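Long-range contacts in galactofuranose-binding protein YtfQ (Escherichia coli, PDB 2VK2), which binds alpha- and beta-galactofuranose in the periplasm and serves as the solute-binding component of the YtfQRT-YjfF ABC transporter: residues P66-T70 with T137-S141; D60-I64 with A255-L259; K190-M194 with K219-T223. All coordinates share one frame; numbering follows the deposited sequence.

Contact 1 of 3, residues P66-T70 with T137-S141; sequences PVVAT and TVGAS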
loop_
_atom_site.group_PDB
_atom_site.type_symbol
_atom_site.label_atom_id
_atom_site.label_comp_id
_atom_site.label_asym_id
_atom_site.label_seq_id
_atom_site.Cartn_x
_atom_site.Cartn_y
_atom_site.Cartn_z
ATOM N N PRO A 66 7.433 5.809 -5.282
ATOM C CA PRO A 66 6.866 6.999 -5.928
ATOM C C PRO A 66 5.455 7.321 -5.442
ATOM O O PRO A 66 4.544 6.526 -5.643
ATOM C CB PRO A 66 6.858 6.618 -7.414
ATOM C CG PRO A 66 6.752 5.144 -7.422
ATOM C CD PRO A 66 7.488 4.658 -6.202
ATOM N N VAL A 67 5.277 8.487 -4.824
ATOM C CA VAL A 67 4.007 8.788 -4.158
ATOM C C VAL A 67 2.831 8.732 -5.140
ATOM O O VAL A 67 1.776 8.179 -4.816
ATOM C CB VAL A 67 4.048 10.140 -3.397
ATOM C CG1 VAL A 67 4.315 11.310 -4.339
ATOM C CG2 VAL A 67 2.761 10.351 -2.607
ATOM N N VAL A 68 3.031 9.290 -6.333
ATOM C CA VAL A 68 2.066 9.199 -7.429
ATOM C C VAL A 68 2.776 8.670 -8.674
ATOM O O VAL A 68 4.003 8.609 -8.705
ATOM C CB VAL A 68 1.409 10.565 -7.728
ATOM C CG1 VAL A 68 0.637 11.061 -6.510
ATOM C CG2 VAL A 68 2.450 11.590 -8.173
ATOM N N ALA A 69 2.008 8.289 -9.690
ATOM C CA ALA A 69 2.562 7.604 -10.865
ATOM C C ALA A 69 3.132 8.547 -11.926
ATOM O O ALA A 69 3.951 8.128 -12.750
ATOM C CB ALA A 69 1.512 6.707 -11.491
ATOM N N THR A 70 2.690 9.804 -11.898
ATOM C CA THR A 70 3.017 10.798 -12.917
ATOM C C THR A 70 4.185 11.676 -12.488
ATOM O O THR A 70 4.488 11.782 -11.301
ATOM C CB THR A 70 1.809 11.729 -13.159
ATOM O OG1 THR A 70 1.387 12.287 -11.908
ATOM C CG2 THR A 70 0.654 10.962 -13.782
ATOM N N THR A 137 -4.145 7.605 -1.552
ATOM C CA THR A 137 -3.692 8.875 -2.100
ATOM C C THR A 137 -4.034 9.006 -3.581
ATOM O O THR A 137 -3.767 8.102 -4.369
ATOM C CB THR A 137 -2.172 8.991 -1.912
ATOM O OG1 THR A 137 -1.872 8.950 -0.512
ATOM C CG2 THR A 137 -1.629 10.279 -2.519
ATOM N N VAL A 138 -4.639 10.134 -3.943
ATOM C CA VAL A 138 -5.028 10.386 -5.325
ATOM C C VAL A 138 -3.785 10.367 -6.214
ATOM O O VAL A 138 -2.796 11.037 -5.922
ATOM C CB VAL A 138 -5.768 11.736 -5.471
ATOM C CG1 VAL A 138 -6.028 12.053 -6.934
ATOM C CG2 VAL A 138 -7.073 11.708 -4.693
ATOM N N GLY A 139 -3.831 9.560 -7.266
ATOM C CA GLY A 139 -2.719 9.454 -8.207
ATOM C C GLY A 139 -1.719 8.350 -7.906
ATOM O O GLY A 139 -0.889 8.026 -8.755
ATOM N N ALA A 140 -1.780 7.770 -6.707
ATOM C CA ALA A 140 -0.922 6.638 -6.364
ATOM C C ALA A 140 -1.318 5.442 -7.213
ATOM O O ALA A 140 -2.498 5.124 -7.310
ATOM C CB ALA A 140 -1.053 6.301 -4.887
ATOM N N SER A 141 -0.346 4.771 -7.827
ATOM C CA SER A 141 -0.651 3.625 -8.682
ATOM C C SER A 141 -1.466 2.590 -7.918
ATOM O O SER A 141 -2.394 1.995 -8.460
ATOM C CB SER A 141 0.627 2.978 -9.224
ATOM O OG SER A 141 1.349 2.306 -8.199
HETATM O O HOH W 1 2.510 5.720 -7.747
#
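The carbonyl oxygen of G139 takes a hydrogen bond from A69 N (3.1 Å), and the CA-H of V68 lies near the same oxygen. The N-H arrives tilted 33° from the carbonyl plane and bends to 148° at the hydrogen. A second carbonyl, V67 O, meets A140 from the facing segment, with A140 CB only 3.4 Å from V67 O and A140 CA close beside it; R91 NH1 gives this oxygen a hydrogen bond. Residues 137-141 present themselves through a type II beta turn, closed by A140 N to T137 O at 3.1 Å. G139 sits in it at positive phi, where a CB would collide with V138 O and crowd V68 CG1, so the position calls for glycine. With its CG1 anti to the carbonyl carbon (chi1 -62°), V68 lays that methyl 3.5 Å from V138 O, alongside the turn. A looser apolar touch joins V67 CG2 to T137 CG2 at 4.4 Å. Water 1 completes the seam, donating to P66 O and accepting from S141 N, each at 3.0 Å; it thereby takes up an N-H at the start of helix 141-153, for which A140 is the N-cap residue. The hydroxyl of S141 is bonded to S92 N instead. Since 66-70 follows a strand of one sheet and 137-141 a strand of the other, and R91 belongs to the galactofuranose site, this is a contact between lobes across the cleft, consistent with the closed, sugar-bound form of a type I periplasmic binding protein.

Contact 2 of 3, residues D60-I64 with A255-L259; sequences DAIFI and AFDAL
F63 reaches from strand 61-64 into the side of helix 252-265, where A255 and F256 hold the far end of its ring. A255 CB rests over one face, 3.6 Å from F63 CZ, as a CH-pi contact. F256 meets the same end of the ring: F63 CE2 stands over the F256 face, offset toward its rim and 3.5 Å from F256 CE1. The two rings are oblique, planes at 46° and centroids 5.0 Å apart. One turn further along the helix, L259 straddles A61. Its CG lies anti to the backbone N (chi1 174°), which carries both methyls to the strand, and CD1 and CD2 of L259 each come within 3.6 Å of A61 CB. This all-carbon core is close and buried, and alanine at positions 61 and 255 leaves room for the larger partners. Between its two halves the fit is slacker, F63 CE1 and L259 CD2 being 4.4 Å apart. The outer flank of the helix is looser still: D257 and A258 lie on its partly exposed side, D257 forming a salt bridge with R31. At the strand's start, partly exposed D60 is tied to the helix through its backbone O and K263 NZ. The short axes run nearly antiparallel, at 156° and 10.7 Å, so the helix runs back along one face of the parallel sheet, with V5 of strand 4-9 and F87 and L89 of strand 86-89 bordering the packed residues and helix 15-31 closing over F256.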
loop_
_atom_site.group_PDB
_atom_site.type_symbol
_atom_site.label_atom_id
_atom_site.label_comp_id
_atom_site.label_asym_id
_atom_site.label_seq_id
_atom_site.Cartn_x
_atom_site.Cartn_y
_atom_site.Cartn_z
ATOM N N ASP A 60 25.433 5.023 -4.956
ATOM C CA ASP A 60 25.561 3.908 -5.896
ATOM C C ASP A 60 24.237 3.510 -6.527
ATOM O O ASP A 60 24.211 2.956 -7.621
ATOM C CB ASP A 60 26.167 2.692 -5.201
ATOM C CG ASP A 60 27.564 2.953 -4.709
ATOM O OD1 ASP A 60 28.481 3.010 -5.552
ATOM O OD2 ASP A 60 27.746 3.124 -3.490
ATOM N N ALA A 61 23.142 3.770 -5.826
ATOM C CA ALA A 61 21.823 3.423 -6.327
ATOM C C ALA A 61 20.797 4.269 -5.614
ATOM O O ALA A 61 21.040 4.744 -4.506
ATOM C CB ALA A 61 21.540 1.948 -6.108
ATOM N N ILE A 62 19.660 4.468 -6.270
ATOM C CA ILE A 62 18.549 5.214 -5.698
ATOM C C ILE A 62 17.313 4.326 -5.678
ATOM O O ILE A 62 16.981 3.692 -6.676
ATOM C CB ILE A 62 18.285 6.517 -6.485
ATOM C CG1 ILE A 62 19.462 7.477 -6.281
ATOM C CG2 ILE A 62 16.982 7.178 -6.032
ATOM C CD1 ILE A 62 19.497 8.638 -7.251
ATOM N N PHE A 63 16.670 4.256 -4.516
ATOM C CA PHE A 63 15.387 3.580 -4.363
ATOM C C PHE A 63 14.340 4.678 -4.225
ATOM O O PHE A 63 14.560 5.657 -3.514
ATOM C CB PHE A 63 15.359 2.721 -3.092
ATOM C CG PHE A 63 16.197 1.458 -3.140
ATOM C CD1 PHE A 63 17.047 1.151 -4.200
ATOM C CD2 PHE A 63 16.145 0.580 -2.063
ATOM C CE1 PHE A 63 17.797 -0.022 -4.186
ATOM C CE2 PHE A 63 16.896 -0.578 -2.046
ATOM C CZ PHE A 63 17.720 -0.882 -3.103
ATOM N N ILE A 64 13.206 4.526 -4.900
ATOM C CA ILE A 64 12.118 5.491 -4.779
ATOM C C ILE A 64 10.826 4.730 -4.566
ATOM O O ILE A 64 10.547 3.787 -5.296
ATOM C CB ILE A 64 11.936 6.344 -6.057
ATOM C CG1 ILE A 64 13.228 7.072 -6.440
ATOM C CG2 ILE A 64 10.803 7.355 -5.872
ATOM C CD1 ILE A 64 13.174 7.685 -7.829
ATOM N N ALA A 255 14.903 -5.493 -3.850
ATOM C CA ALA A 255 15.620 -4.413 -4.531
ATOM C C ALA A 255 17.121 -4.500 -4.261
ATOM O O ALA A 255 17.928 -4.368 -5.184
ATOM C CB ALA A 255 15.076 -3.060 -4.114
ATOM N N PHE A 256 17.493 -4.738 -3.004
ATOM C CA PHE A 256 18.900 -4.958 -2.656
ATOM C C PHE A 256 19.463 -6.194 -3.363
ATOM O O PHE A 256 20.599 -6.168 -3.829
ATOM C CB PHE A 256 19.093 -5.123 -1.143
ATOM C CG PHE A 256 18.937 -3.847 -0.347
ATOM C CD1 PHE A 256 19.641 -2.696 -0.685
ATOM C CD2 PHE A 256 18.117 -3.816 0.774
ATOM C CE1 PHE A 256 19.504 -1.534 0.062
ATOM C CE2 PHE A 256 17.975 -2.660 1.526
ATOM C CZ PHE A 256 18.669 -1.515 1.167
ATOM N N ASP A 257 18.677 -7.269 -3.436
ATOM C CA ASP A 257 19.093 -8.481 -4.158
ATOM C C ASP A 257 19.459 -8.150 -5.603
ATOM O O ASP A 257 20.519 -8.543 -6.090
ATOM C CB ASP A 257 17.982 -9.541 -4.166
ATOM C CG ASP A 257 17.774 -10.200 -2.815
ATOM O OD1 ASP A 257 18.715 -10.226 -2.003
ATOM O OD2 ASP A 257 16.659 -10.709 -2.579
ATOM N N ALA A 258 18.569 -7.431 -6.278
ATOM C CA ALA A 258 18.775 -7.036 -7.672
ATOM C C ALA A 258 19.976 -6.106 -7.823
ATOM O O ALA A 258 20.767 -6.253 -8.757
ATOM C CB ALA A 258 17.520 -6.374 -8.222
ATOM N N LEU A 259 20.112 -5.153 -6.903
ATOM C CA LEU A 259 21.233 -4.211 -6.926
ATOM C C LEU A 259 22.573 -4.927 -6.782
ATOM O O LEU A 259 23.502 -4.665 -7.544
ATOM C CB LEU A 259 21.085 -3.167 -5.812
ATOM C CG LEU A 259 22.255 -2.196 -5.614
ATOM C CD1 LEU A 259 22.524 -1.401 -6.885
ATOM C CD2 LEU A 259 21.985 -1.267 -4.443
#

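Contact 3 of 3, residues K190-M194 with K219-T223; sequences KNICM and KDILT
Segments 190-194 and 219-223 meet in parallel, M194 bridging L222 with their CA atoms 4.3 Å apart, and L222 N gives C193 O a nearly straight hydrogen bond (2.9 Å, 167°). The CA-H of I221 also approaches this oxygen, and water 2 lies between two carbonyls, 2.8 Å from C193 O and 3.2 Å from D220 O. I192 and I221 pack obliquely, CG2 to CG2 at 3.9 Å, while I221 CD1 reaches I192 CB at 4.0 Å. With chi1 at -62°, I221 CG2 lies anti to its backbone N, 4.0 Å from M194 CA. Here strands 194-197 and 222-225 begin side by side in the central part of the second lobe's sheet, and C193 is joined to the adjoining strand 129-135 by its disulfide with C129. Cut back to alanine, I221 would probably no longer cover I192 CG2 and would leave a gap beside I210 of helix 200-212. On the face they share, the side chains of M194 and L222 cross at about a right angle, M194 CG 3.8 Å from L222 CB, and M194, bent at chi2, packs against I116 and L120 of helix 109-124.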
loop_
_atom_site.group_PDB
_atom_site.type_symbol
_atom_site.label_atom_id
_atom_site.label_comp_id
_atom_site.label_asym_id
_atom_site.label_seq_id
_atom_site.Cartn_x
_atom_site.Cartn_y
_atom_site.Cartn_z
ATOM N N LYS A 190 -26.793 3.379 8.505
ATOM C CA LYS A 190 -27.730 2.265 8.309
ATOM C C LYS A 190 -27.847 1.815 6.853
ATOM O O LYS A 190 -28.208 0.667 6.589
ATOM C CB LYS A 190 -29.120 2.619 8.850
ATOM C CG LYS A 190 -29.169 2.772 10.362
ATOM C CD LYS A 190 -30.584 3.039 10.852
ATOM N N ASN A 191 -27.537 2.709 5.914
ATOM C CA ASN A 191 -27.573 2.377 4.492
ATOM C C ASN A 191 -26.221 1.880 3.960
ATOM O O ASN A 191 -26.034 1.774 2.748
ATOM C CB ASN A 191 -28.046 3.593 3.683
ATOM C CG ASN A 191 -28.485 3.230 2.275
ATOM O OD1 ASN A 191 -29.163 2.223 2.060
ATOM N ND2 ASN A 191 -28.107 4.058 1.307
ATOM N N ILE A 192 -25.289 1.566 4.862
ATOM C CA ILE A 192 -23.973 1.044 4.491
ATOM C C ILE A 192 -23.852 -0.416 4.926
ATOM O O ILE A 192 -24.136 -0.742 6.078
ATOM C CB ILE A 192 -22.841 1.852 5.157
ATOM C CG1 ILE A 192 -22.928 3.330 4.762
ATOM C CG2 ILE A 192 -21.478 1.273 4.774
ATOM C CD1 ILE A 192 -21.918 4.211 5.465
ATOM N N CYS A 193 -23.431 -1.276 3.999
ATOM C CA CYS A 193 -23.214 -2.705 4.256
ATOM C C CYS A 193 -21.741 -3.021 4.527
ATOM O O CYS A 193 -21.429 -3.882 5.350
ATOM C CB CYS A 193 -23.728 -3.530 3.063
ATOM S SG CYS A 193 -22.999 -5.182 2.804
ATOM N N MET A 194 -20.839 -2.323 3.840
ATOM C CA MET A 194 -19.422 -2.653 3.887
ATOM C C MET A 194 -18.563 -1.438 3.551
ATOM O O MET A 194 -18.932 -0.621 2.703
ATOM C CB MET A 194 -19.146 -3.794 2.903
ATOM C CG MET A 194 -17.708 -4.279 2.847
ATOM S SD MET A 194 -16.817 -3.633 1.418
ATOM C CE MET A 194 -15.297 -4.576 1.537
ATOM N N LYS A 219 -20.059 -6.481 11.673
ATOM C CA LYS A 219 -21.399 -7.070 11.593
ATOM C C LYS A 219 -22.373 -6.153 10.853
ATOM O O LYS A 219 -22.870 -6.514 9.786
ATOM C CB LYS A 219 -21.929 -7.406 12.992
ATOM C CG LYS A 219 -23.284 -8.107 12.977
ATOM C CD LYS A 219 -23.601 -8.758 14.309
ATOM C CE LYS A 219 -24.987 -9.390 14.306
ATOM N NZ LYS A 219 -25.137 -10.436 13.255
ATOM N N ASP A 220 -22.641 -4.975 11.415
ATOM C CA ASP A 220 -23.515 -3.992 10.765
ATOM C C ASP A 220 -22.853 -3.422 9.514
ATOM O O ASP A 220 -23.509 -3.222 8.492
ATOM C CB ASP A 220 -23.861 -2.842 11.714
ATOM C CG ASP A 220 -24.739 -3.275 12.877
ATOM O OD1 ASP A 220 -25.564 -4.199 12.710
ATOM O OD2 ASP A 220 -24.601 -2.673 13.961
ATOM N N ILE A 221 -21.557 -3.141 9.617
ATOM C CA ILE A 221 -20.757 -2.708 8.476
ATOM C C ILE A 221 -19.516 -3.596 8.414
ATOM O O ILE A 221 -18.696 -3.598 9.334
ATOM C CB ILE A 221 -20.370 -1.219 8.580
ATOM C CG1 ILE A 221 -21.628 -0.344 8.570
ATOM C CG2 ILE A 221 -19.451 -0.826 7.428
ATOM C CD1 ILE A 221 -21.370 1.133 8.755
ATOM N N LEU A 222 -19.407 -4.370 7.337
ATOM C CA LEU A 222 -18.266 -5.252 7.117
ATOM C C LEU A 222 -17.050 -4.416 6.738
ATOM O O LEU A 222 -17.197 -3.298 6.243
ATOM C CB LEU A 222 -18.569 -6.241 5.987
ATOM C CG LEU A 222 -19.802 -7.137 6.146
ATOM C CD1 LEU A 222 -20.087 -7.866 4.842
ATOM C CD2 LEU A 222 -19.616 -8.125 7.293
ATOM N N THR A 223 -15.855 -4.952 6.966
ATOM C CA THR A 223 -14.627 -4.281 6.545
ATOM C C THR A 223 -13.787 -5.194 5.665
ATOM O O THR A 223 -13.628 -6.385 5.942
ATOM C CB THR A 223 -13.769 -3.801 7.742
ATOM O OG1 THR A 223 -13.038 -4.898 8.308
ATOM C CG2 THR A 223 -14.637 -3.143 8.805
HETATM O O HOH W 2 -23.223 -5.718 6.548
#

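Along the chain, contact 2 closes the longest loop, with contacts 1 and 3 nested in it one after the other. Contacts 1 and 2 adjoin in sequence, because 66-70 lies in the loop that follows strand 61-64, yet their centres are about 20 Å apart. Contact 2 belongs to the parallel sheet of one lobe and contact 3 to the mixed sheet of the other; their centres lie about 43 Å apart, on opposite sides of the chain's centre. Contact 1 spans both lobes near the bound sugar, about 29 Å from contact 3 between centres. Contacts 2 and 3 thus pack the individual lobes, whereas contact 1 joins them and would probably part if the cleft opened.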